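Local coordinates for protein glyoxalase 3 (Candida albicans, PDB 4LRU) that converts methylglyoxal to D-lactate in a single glutathione-independent step, detoxifying the aldehyde that the cell itself produces, at residues 165-170 and 218-223. Residues are numbered along the deposited sequence; the frame is centred on the assembly and turned at random.
Sequences GFTDIG and TGVNPQ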
loop_
_atom_site.group_PDB
_atom_site.type_symbol
_atom_site.label_atom_id
_atom_site.label_comp_id
_atom_site.label_asym_id
_atom_site.label_seq_id
_atom_site.Cartn_x
_atom_site.Cartn_y
_atom_site.Cartn_z
ATOM N N GLY A 165 7.688 -7.401 -0.376
ATOM C CA GLY A 165 6.527 -7.087 -1.207
ATOM C C GLY A 165 6.196 -8.311 -2.036
ATOM O O GLY A 165 6.830 -9.363 -1.895
ATOM N N PHE A 166 5.243 -8.164 -2.941
ATOM C CA PHE A 166 4.682 -9.308 -3.649
ATOM C C PHE A 166 5.765 -10.053 -4.427
ATOM O O PHE A 166 6.624 -9.448 -5.066
ATOM C CB PHE A 166 3.539 -8.876 -4.564
ATOM C CG PHE A 166 2.579 -9.989 -4.897
ATOM C CD1 PHE A 166 1.666 -10.440 -3.956
ATOM C CD2 PHE A 166 2.650 -10.645 -6.112
ATOM C CE1 PHE A 166 0.801 -11.458 -4.247
ATOM C CE2 PHE A 166 1.771 -11.664 -6.412
ATOM C CZ PHE A 166 0.853 -12.079 -5.477
ATOM N N THR A 167 5.742 -11.372 -4.337
ATOM C CA THR A 167 6.834 -12.193 -4.860
ATOM C C THR A 167 6.755 -12.365 -6.377
ATOM O O THR A 167 5.673 -12.369 -6.959
ATOM C CB THR A 167 6.880 -13.602 -4.221
ATOM O OG1 THR A 167 5.732 -14.365 -4.614
ATOM C CG2 THR A 167 6.970 -13.515 -2.692
ATOM N N ASP A 168 7.907 -12.549 -7.007
ATOM C CA ASP A 168 7.944 -12.909 -8.423
ATOM C C ASP A 168 7.125 -14.164 -8.716
ATOM O O ASP A 168 6.403 -14.219 -9.709
ATOM C CB ASP A 168 9.374 -13.116 -8.884
ATOM C CG ASP A 168 10.194 -11.826 -8.912
ATOM O OD1 ASP A 168 9.644 -10.734 -8.679
ATOM O OD2 ASP A 168 11.410 -11.939 -9.179
ATOM N N ILE A 169 7.251 -15.206 -7.891
ATOM C CA ILE A 169 6.543 -16.430 -8.196
ATOM C C ILE A 169 5.029 -16.191 -8.118
ATOM O O ILE A 169 4.257 -16.775 -8.880
ATOM C CB ILE A 169 7.004 -17.618 -7.316
ATOM C CG1 ILE A 169 6.575 -18.946 -7.952
ATOM C CG2 ILE A 169 6.520 -17.460 -5.883
ATOM C CD1 ILE A 169 7.019 -20.193 -7.198
ATOM N N GLY A 170 4.613 -15.334 -7.195
ATOM C CA GLY A 170 3.207 -14.960 -7.068
ATOM C C GLY A 170 2.654 -14.416 -8.378
ATOM O O GLY A 170 1.508 -14.696 -8.748
ATOM N N THR A 218 7.273 -2.906 5.372
ATOM C CA THR A 218 6.604 -3.461 4.207
ATOM C C THR A 218 6.105 -4.872 4.475
ATOM O O THR A 218 6.644 -5.576 5.328
ATOM C CB THR A 218 7.549 -3.476 2.991
ATOM O OG1 THR A 218 8.815 -4.040 3.356
ATOM C CG2 THR A 218 7.785 -2.055 2.478
ATOM N N GLY A 219 5.079 -5.278 3.722
ATOM C CA GLY A 219 4.534 -6.635 3.787
ATOM C C GLY A 219 4.278 -7.224 2.416
ATOM O O GLY A 219 4.224 -6.509 1.415
ATOM N N VAL A 220 4.085 -8.536 2.360
ATOM C CA VAL A 220 4.195 -9.249 1.083
ATOM C C VAL A 220 2.927 -9.196 0.211
ATOM O O VAL A 220 3.004 -9.157 -1.026
ATOM C CB VAL A 220 4.577 -10.711 1.322
ATOM C CG1 VAL A 220 4.652 -11.470 0.005
ATOM C CG2 VAL A 220 5.909 -10.775 2.049
ATOM N N ASN A 221 1.764 -9.251 0.846
ATOM C CA ASN A 221 0.555 -9.781 0.211
ATOM C C ASN A 221 -0.698 -9.468 1.026
ATOM O O ASN A 221 -0.617 -8.899 2.113
ATOM C CB ASN A 221 0.691 -11.301 0.015
ATOM C CG ASN A 221 1.087 -12.024 1.299
ATOM O OD1 ASN A 221 0.740 -11.577 2.395
ATOM N ND2 ASN A 221 1.860 -13.092 1.179
ATOM N N PRO A 222 -1.876 -9.836 0.505
ATOM C CA PRO A 222 -3.089 -9.560 1.276
ATOM C C PRO A 222 -3.060 -10.214 2.655
ATOM O O PRO A 222 -3.551 -9.638 3.635
ATOM C CB PRO A 222 -4.195 -10.161 0.405
ATOM C CG PRO A 222 -3.658 -10.093 -0.995
ATOM C CD PRO A 222 -2.183 -10.391 -0.826
ATOM N N GLN A 223 -2.450 -11.394 2.733
ATOM C CA GLN A 223 -2.336 -12.132 3.982
ATOM C C GLN A 223 -1.517 -11.384 5.032
ATOM O O GLN A 223 -1.642 -11.668 6.212
ATOM C CB GLN A 223 -1.693 -13.498 3.715
ATOM C CG GLN A 223 -2.558 -14.411 2.862
ATOM C CD GLN A 223 -2.359 -14.232 1.358
ATOM O OE1 GLN A 223 -1.747 -13.275 0.897
ATOM N NE2 GLN A 223 -2.865 -15.190 0.590
#
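Beside the active site of this DJ-1/PfpI fold, Gly165 and Phe166 run against the turn through Val220 and Asn221 that leaves strand 216-219, the neighbour of strand 134-138, which leads to the probable catalytic Cys139. The backbones come very close, Gly165 CA lying 3.9 Å from Val220 CA. Gly165 CA points its hydrogen almost straight at Gly219 O, 3.5 Å away. Val220 O faces Phe166: Phe166 CA is 3.1 Å from it in a more bent CA-H...O contact, while Phe166 N, equally near, is too poorly angled for a hydrogen bond to it. The same oxygen meets the ring edge, near its plane, 3.5 Å from CD1 of Phe166. Asn221 CB touches that edge too, and the Asn221 amide stands 79° from the ring; OD1 is hydrogen-bonded to Ser224 OG, ND2 to the carbonyls of Pro205 and Asp207. On Val220, CG1 is anti to the backbone N (chi1 178°), which lays it 3.6 Å from Gly165 O, an oxygen hydrogen-bonded to Tyr199 OH. Thr167, N-cap of helix 168-173, accepts from Gly170 N at OG1 (3.0 Å), and its CG2 meets Val220 CG1 at 4.1 Å. With no conventional hydrogen bond between them, the segments meet through CA-H...O and van der Waals contacts; a backbone hydrogen bond to Cys139 probably also helps place Phe166, whose ring meets His140 and lies near Glu171, both inferred catalytic residues.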